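Long-range contacts in beta-lactamase/D-alanine Carboxypeptidase (Yersinia pestis, PDB 3RJU), which probably acts as a serine hydrolase of the penicillin-recognising family, cleaving beta-lactams or D-alanyl-D-alanine peptides, and is captured here with citrate: residues I210-S215 and R329-K334; L191-T196 and Q237-Q242; A61-L66 and M300-G305. All coordinates share one frame; numbering follows the deposited sequence. Where two conformers were deposited one is given.

All three contacts lie in one beta-lactamase-type fold, an antiparallel sheet with helices against it. Contact 3 is at the centre of the chain, where the segments 61-66 and 300-305 meet at the probable active site and hold the citrate. Contact 2, centred about 15 Å from the centre of contact 3, touches it: Trp239 CH2 lies 3.6 Å from Leu66 CB, so the packing of helix 233-241 continues into the helix that follows Ser62. Contact 1 is peripheral; its nearest atoms stay about 7 Å from those of contact 3, and its centre is about 26 Å from that of contact 2.

Contact 1: residues I210-S215 and R329-K334; sequences IGVGSS and RSQLTK
Two surface beta turns meet where the loop after helix 202-205 crosses the end of strand 321-328: a type II turn from Gly211 to Ser214 and a type I turn from Ser330 to Thr333. They are joined by one backbone hydrogen bond, from Val212 N to Arg329 O at 2.8 Å, nearly straight at 170°. Gly211 CA lies 3.6 Å from Arg329 O, and a side chain here would point toward that oxygen and collide with it, so glycine suits the place. Gly213 takes the turn corner that needs positive phi (85°), which glycine adopts easily, and Ser214 OG receives the N-H of Gly211, closing the turn on itself.

Val212 supplies the apolar part. Both its methyls lie against Gln331: CG2 packs 3.7 Å from Gln331 N, while CG1, anti to the backbone N (chi1 172°), reaches out to 3.8 Å from the amide oxygen OE1 of Gln331. A water adds a polar bridge, giving a hydrogen to Val212 O at 2.7 Å and accepting one from Arg329 NH2 at 2.9 Å. Arginine fits because its bent chain folds the guanidinium back over its own turn. There NH1 meets a lone pair of Thr333 O in the guanidinium plane at 2.8 Å and also bonds, less squarely and from above the carbonyl plane, to Gln331 O. The water thus ties the first loop to a group already fixed in orientation. Thr333 OG1 accepts from Ser330 N at 2.9 Å, bracing the type I turn.

Ser330 OG bonds to Gly22 O, and Thr333 OG1 has Ser21 O as a further partner. With Arg329 and Thr333 resting on Ile310, the second turn, in the connection from strand 321-328 to helix 336-349, packs on strand 309-316 and is tied to the link between helix 6-20 and strand 25-32.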
# COMPACT_ATOMS: atom_id res chain seq x y z
N ILE A 210 10.47 16.16 -0.39
CA ILE A 210 11.40 15.98 0.70
C ILE A 210 10.78 16.46 2.01
O ILE A 210 10.25 17.57 2.08
CB ILE A 210 12.71 16.75 0.44
CG1 ILE A 210 13.45 16.14 -0.76
CG2 ILE A 210 13.59 16.74 1.68
CD1 ILE A 210 14.65 16.96 -1.25
N GLY A 211 10.86 15.63 3.04
CA GLY A 211 10.49 16.04 4.38
C GLY A 211 11.51 15.53 5.38
O GLY A 211 12.60 15.11 4.99
N VAL A 212 11.14 15.52 6.65
CA VAL A 212 12.03 15.03 7.69
C VAL A 212 12.14 13.52 7.58
O VAL A 212 11.14 12.82 7.39
CB VAL A 212 11.52 15.44 9.09
CG1 VAL A 212 12.33 14.78 10.20
CG2 VAL A 212 11.55 16.96 9.23
N GLY A 213 13.36 13.01 7.67
CA GLY A 213 13.61 11.59 7.54
C GLY A 213 13.75 11.12 6.10
O GLY A 213 13.71 9.92 5.82
N SER A 214 13.92 12.07 5.17
CA SER A 214 14.09 11.70 3.76
C SER A 214 15.35 10.88 3.54
O SER A 214 16.31 10.96 4.33
CB SER A 214 14.05 12.94 2.87
OG SER A 214 12.71 13.29 2.52
N SER A 215 15.33 10.08 2.47
CA SER A 215 16.45 9.21 2.05
C SER A 215 16.77 9.53 0.61
O SER A 215 15.90 10.01 -0.12
CB SER A 215 16.02 7.74 2.07
OG SER A 215 16.14 7.13 3.34
N ARG A 329 6.61 14.45 6.05
CA ARG A 329 6.59 14.71 7.49
C ARG A 329 7.40 15.94 7.89
O ARG A 329 8.46 16.19 7.34
CB ARG A 329 7.18 13.51 8.25
CG ARG A 329 6.37 12.21 8.12
CD ARG A 329 6.89 11.20 9.15
NE ARG A 329 6.57 11.64 10.51
CZ ARG A 329 7.45 12.14 11.38
NH1 ARG A 329 7.04 12.55 12.58
NH2 ARG A 329 8.73 12.26 11.06
N SER A 330 6.91 16.68 8.88
CA SER A 330 7.83 17.44 9.71
C SER A 330 8.09 16.64 10.99
O SER A 330 7.49 15.57 11.20
CB SER A 330 7.25 18.82 10.06
OG SER A 330 6.13 18.68 10.91
N GLN A 331 8.97 17.14 11.86
CA GLN A 331 9.28 16.40 13.07
C GLN A 331 8.03 16.05 13.91
O GLN A 331 7.94 14.96 14.47
CB GLN A 331 10.30 17.17 13.92
CG GLN A 331 10.68 16.48 15.21
CD GLN A 331 11.36 15.13 15.02
OE1 GLN A 331 12.03 14.87 14.01
NE2 GLN A 331 11.19 14.25 16.02
N LEU A 332 7.07 16.97 13.99
CA LEU A 332 5.91 16.78 14.87
C LEU A 332 4.79 15.94 14.23
O LEU A 332 3.80 15.60 14.90
CB LEU A 332 5.37 18.13 15.37
CG LEU A 332 4.89 19.17 14.35
CD1 LEU A 332 3.56 18.77 13.76
CD2 LEU A 332 4.77 20.53 15.06
N THR A 333 4.93 15.58 12.96
CA THR A 333 3.86 14.87 12.26
C THR A 333 3.44 13.56 12.97
O THR A 333 4.28 12.71 13.26
CB THR A 333 4.27 14.55 10.83
OG1 THR A 333 4.42 15.78 10.09
CG2 THR A 333 3.21 13.64 10.16
N LYS A 334 2.14 13.44 13.23
CA LYS A 334 1.56 12.21 13.74
C LYS A 334 0.62 11.63 12.68
O LYS A 334 -0.28 12.32 12.19
CB LYS A 334 0.77 12.45 15.04
CG LYS A 334 0.06 11.18 15.60
CD LYS A 334 -0.86 11.54 16.79
CE LYS A 334 -1.17 10.36 17.71
NZ LYS A 334 -1.47 9.08 17.02
O HOH W 1 10.37 10.89 9.14

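Contact 2: residues L191-T196 and Q237-Q242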
# COMPACT_ATOMS: atom_id res chain seq x y z
N LEU A 191 -2.38 1.44 -17.40
CA LEU A 191 -3.04 2.62 -16.88
C LEU A 191 -2.28 3.90 -17.20
O LEU A 191 -2.72 4.99 -16.84
CB LEU A 191 -3.27 2.50 -15.38
CG LEU A 191 -4.28 1.45 -14.93
CD1 LEU A 191 -4.33 1.41 -13.40
CD2 LEU A 191 -5.65 1.75 -15.51
N GLY A 192 -1.15 3.78 -17.88
CA GLY A 192 -0.37 4.95 -18.25
C GLY A 192 0.19 5.68 -17.04
O GLY A 192 0.31 6.91 -17.06
N MSE A 193 0.51 4.93 -15.99
CA MSE A 193 1.14 5.48 -14.78
C MSE A 193 2.63 5.58 -15.03
O MSE A 193 3.43 4.72 -14.59
CB MSE A 193 0.85 4.59 -13.59
CG MSE A 193 -0.66 4.52 -13.25
SE MSE A 193 -1.13 3.05 -12.07
CE MSE A 193 -0.34 3.74 -10.45
N LYS A 194 3.00 6.63 -15.75
CA LYS A 194 4.31 6.76 -16.36
C LYS A 194 5.37 7.13 -15.35
O LYS A 194 6.55 7.13 -15.67
CB LYS A 194 4.27 7.83 -17.44
CG LYS A 194 3.80 9.16 -16.88
CD LYS A 194 3.58 10.23 -17.93
CE LYS A 194 2.97 11.47 -17.29
NZ LYS A 194 2.65 12.52 -18.30
N ASN A 195 4.95 7.46 -14.13
CA ASN A 195 5.91 7.78 -13.08
C ASN A 195 5.86 6.84 -11.89
O ASN A 195 6.29 7.20 -10.80
CB ASN A 195 5.73 9.23 -12.62
CG ASN A 195 6.28 10.22 -13.61
OD1 ASN A 195 7.42 10.10 -14.03
ND2 ASN A 195 5.46 11.18 -14.02
N THR A 196 5.32 5.64 -12.10
CA THR A 196 5.17 4.67 -11.01
C THR A 196 6.19 3.56 -11.23
O THR A 196 6.14 2.85 -12.24
CB THR A 196 3.72 4.14 -10.93
OG1 THR A 196 2.82 5.23 -10.68
CG2 THR A 196 3.57 3.09 -9.82
N GLN A 237 -4.19 8.70 -8.73
CA GLN A 237 -5.59 8.95 -9.08
C GLN A 237 -6.08 7.87 -10.06
O GLN A 237 -7.16 7.29 -9.88
CB GLN A 237 -5.78 10.33 -9.72
CG GLN A 237 -7.21 10.60 -10.13
CD GLN A 237 -7.33 11.76 -11.12
OE1 GLN A 237 -6.59 12.74 -11.03
NE2 GLN A 237 -8.27 11.64 -12.07
N HIS A 238 -5.30 7.62 -11.11
CA HIS A 238 -5.69 6.64 -12.12
C HIS A 238 -5.81 5.24 -11.53
O HIS A 238 -6.74 4.50 -11.88
CB HIS A 238 -4.71 6.68 -13.30
CG HIS A 238 -4.71 7.98 -14.03
ND1 HIS A 238 -5.86 8.57 -14.50
CD2 HIS A 238 -3.70 8.82 -14.37
CE1 HIS A 238 -5.57 9.72 -15.09
NE2 HIS A 238 -4.26 9.89 -15.02
N TRP A 239 -4.89 4.87 -10.64
CA TRP A 239 -4.93 3.56 -10.00
C TRP A 239 -6.17 3.42 -9.13
O TRP A 239 -6.91 2.42 -9.21
CB TRP A 239 -3.67 3.31 -9.16
CG TRP A 239 -3.56 1.90 -8.71
CD1 TRP A 239 -3.10 0.86 -9.44
CD2 TRP A 239 -3.94 1.36 -7.44
NE1 TRP A 239 -3.17 -0.31 -8.72
CE2 TRP A 239 -3.68 -0.03 -7.48
CE3 TRP A 239 -4.47 1.91 -6.27
CZ2 TRP A 239 -3.93 -0.88 -6.39
CZ3 TRP A 239 -4.73 1.07 -5.19
CH2 TRP A 239 -4.45 -0.31 -5.26
N MSE A 240 -6.42 4.43 -8.31
CA MSE A 240 -7.54 4.37 -7.38
C MSE A 240 -8.88 4.32 -8.15
O MSE A 240 -9.82 3.66 -7.72
CB MSE A 240 -7.50 5.58 -6.45
CG MSE A 240 -8.58 5.56 -5.41
SE MSE A 240 -8.29 6.81 -3.93
CE MSE A 240 -8.53 8.47 -4.92
N GLN A 241 -8.94 5.01 -9.29
CA GLN A 241 -10.18 5.09 -10.07
C GLN A 241 -10.70 3.71 -10.49
O GLN A 241 -11.90 3.53 -10.64
CB GLN A 241 -9.96 5.96 -11.33
CG GLN A 241 -11.21 6.15 -12.22
CD GLN A 241 -12.30 6.93 -11.53
OE1 GLN A 241 -12.23 8.16 -11.45
NE2 GLN A 241 -13.29 6.23 -10.99
N GLN A 242 -9.81 2.74 -10.67
CA GLN A 242 -10.27 1.43 -11.14
C GLN A 242 -11.14 0.68 -10.13
O GLN A 242 -11.80 -0.29 -10.48
CB GLN A 242 -9.15 0.51 -11.69
CG GLN A 242 -7.71 0.90 -11.42
CD GLN A 242 -6.80 -0.30 -11.15
OE1 GLN A 242 -6.70 -1.25 -11.95
NE2 GLN A 242 -6.15 -0.27 -10.03
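Leu191 and His238 make the closest backbone approach, 6.8 Å between their CA atoms, where the end of helix 179-191 meets helix 233-241. A Schellman motif ends the first helix: Gly192, with positive phi (64°), turns the chain away as glycine readily does, and Met193 follows at the start of a type I turn to Thr196.

Met193, present as selenomethionine, makes a Met-aromatic contact with Trp239. Its SE lies at the edge of the indole, near the ring plane and 3.9 Å from Trp239 CD1. The chain bends at its last torsion (chi3 72°), which brings CE to 3.6 Å from Trp239 CB. A long, unbranched and flexible methionine-type chain suits this buried place, where it touches Trp239, Ile187 and Met67. The indole nitrogen NE1 bonds to Glu70, which fixes the ring's rotation.

In one of its two modelled conformers, and so less certainly, Gln242 places NE2 over one face of the indole, toward its rim, where it donates to Trp239 O; its amide then also touches Leu191. Leu191 meets the same ring carbon as the selenium with one methyl: its CD1 is 4.2 Å from Trp239 CD1.

Contact 3: residues A61-L66 and M300-G305. With CIT (citric acid), chain B.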
# COMPACT_ATOMS: atom_id res chain seq x y z
N ALA A 61 5.15 4.14 -0.09
CA ALA A 61 5.40 3.24 1.03
C ALA A 61 4.46 2.03 0.91
O ALA A 61 4.31 1.49 -0.17
CB ALA A 61 5.25 3.97 2.39
N SER A 62 3.80 1.64 2.00
CA SER A 62 3.06 0.36 2.00
C SER A 62 1.77 0.32 1.17
O SER A 62 1.11 -0.72 1.10
CB SER A 62 2.80 -0.12 3.44
OG SER A 62 4.04 -0.39 4.09
N ILE A 63 1.39 1.42 0.53
CA ILE A 63 0.34 1.32 -0.49
C ILE A 63 0.82 0.30 -1.54
O ILE A 63 0.02 -0.36 -2.21
CB ILE A 63 0.03 2.70 -1.15
CG1 ILE A 63 -0.43 3.72 -0.10
CG2 ILE A 63 -1.02 2.56 -2.22
CD1 ILE A 63 -1.65 3.32 0.69
N THR A 64 2.15 0.15 -1.63
CA THR A 64 2.79 -0.85 -2.49
C THR A 64 2.16 -2.23 -2.29
O THR A 64 1.96 -2.97 -3.26
CB THR A 64 4.30 -0.97 -2.17
OG1 THR A 64 4.96 0.25 -2.54
CG2 THR A 64 4.95 -2.13 -2.96
N LYS A 65 1.84 -2.59 -1.05
CA LYS A 65 1.28 -3.92 -0.76
C LYS A 65 -0.02 -4.18 -1.51
O LYS A 65 -0.30 -5.32 -1.89
CB LYS A 65 1.05 -4.08 0.73
CG LYS A 65 2.34 -4.09 1.55
CD LYS A 65 2.07 -4.37 3.01
CE LYS A 65 3.36 -4.56 3.82
NZ LYS A 65 4.19 -3.30 3.87
N LEU A 66 -0.83 -3.14 -1.72
CA LEU A 66 -2.08 -3.31 -2.48
C LEU A 66 -1.80 -3.70 -3.93
O LEU A 66 -2.56 -4.45 -4.54
CB LEU A 66 -2.92 -2.02 -2.46
CG LEU A 66 -3.25 -1.46 -1.07
CD1 LEU A 66 -4.14 -0.23 -1.23
CD2 LEU A 66 -3.91 -2.54 -0.22
N MSE A 300 -12.69 0.76 3.37
CA MSE A 300 -11.57 -0.05 2.91
C MSE A 300 -10.37 0.87 2.83
O MSE A 300 -10.43 1.92 2.17
CB MSE A 300 -11.85 -0.62 1.51
CG MSE A 300 -12.93 -1.66 1.48
SE MSE A 300 -12.35 -3.30 2.34
CE MSE A 300 -11.21 -3.97 0.97
N GLN A 301 -9.26 0.48 3.46
CA GLN A 301 -8.13 1.39 3.56
C GLN A 301 -6.77 0.71 3.60
O GLN A 301 -6.66 -0.52 3.77
CB GLN A 301 -8.31 2.36 4.75
CG GLN A 301 -8.56 1.71 6.12
CD GLN A 301 -7.28 1.27 6.86
OE1 GLN A 301 -6.17 1.23 6.30
NE2 GLN A 301 -7.43 0.96 8.14
N LYS A 302 -5.73 1.51 3.39
CA LYS A 302 -4.35 1.07 3.59
C LYS A 302 -3.53 2.27 4.02
O LYS A 302 -3.69 3.37 3.48
CB LYS A 302 -3.75 0.48 2.32
CG LYS A 302 -2.30 -0.04 2.52
CD LYS A 302 -2.27 -1.28 3.44
CE LYS A 302 -0.85 -1.68 3.86
NZ LYS A 302 -0.37 -0.91 5.05
N THR A 303 -2.67 2.05 5.01
CA THR A 303 -1.76 3.06 5.53
C THR A 303 -0.34 2.85 4.99
O THR A 303 0.04 1.74 4.60
CB THR A 303 -1.68 2.97 7.07
OG1 THR A 303 -1.29 1.63 7.44
CG2 THR A 303 -3.02 3.27 7.71
N GLY A 304 0.47 3.90 5.00
CA GLY A 304 1.86 3.75 4.61
C GLY A 304 2.72 4.82 5.23
O GLY A 304 2.28 5.95 5.47
N GLY A 305 3.97 4.47 5.51
CA GLY A 305 4.91 5.44 6.04
C GLY A 305 6.32 4.97 5.76
O GLY A 305 6.66 3.84 6.07
C1 CIT B . 4.67 2.53 10.84
O1 CIT B . 5.24 3.60 10.50
O2 CIT B . 5.31 1.72 11.53
C2 CIT B . 3.25 2.22 10.44
C3 CIT B . 3.23 1.33 9.19
O7 CIT B . 3.84 0.06 9.54
C4 CIT B . 4.02 1.98 8.05
C5 CIT B . 4.00 1.13 6.79
O3 CIT B . 4.18 1.64 5.66
O4 CIT B . 3.78 -0.11 6.87
C6 CIT B . 1.79 1.09 8.79
O5 CIT B . 1.15 2.01 8.24
O6 CIT B . 1.25 -0.02 9.06
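Ser62 and the strand residues Thr303 and Gly305 grip a citrate probably from the crystallisation liquor, in an arrangement consistent with the SxxK and KTG motifs of serine beta-lactamases and penicillin-binding proteins. Ser62 OG donates to citrate O3 at 2.6 Å, and Gly305 N reaches the same oxygen at 2.8 Å; this carboxylate sits where a substrate carbonyl may bind, since in this family the backbone N-H here usually lines the oxyanion hole. Thr303 OG1 holds a second carboxylate through O5, also at 2.6 Å, and Arg120 adds a further bond.

Behind this shell two lysines are placed to hold the serine hydroxyl and the strand backbone. Lys65 NZ, three residues on from Ser62 as in SxxK, donates to Ser62 OG at 2.9 Å and also bonds to Asn161, Tyr159 and the carbonyl of Ser226. Lys302 leaves its strand with CG anti to the backbone N (chi1 -178°), then bends twice so that NZ curls back to Thr303 O at 2.7 Å; NZ also bonds to Tyr159 OH, which it shares with Lys65.

Leu66 and Ile63 pack on the aliphatic part of Lys302, with Leu66 CD1 3.6 Å from Lys302 CB. Ser62 CA and Gly304 CA are 4.4 Å apart, and a side chain on Gly304 would press on Ser62 N and Ala61 CB. Small Ala61 brings its CB to 3.4 Å from Gly305 N.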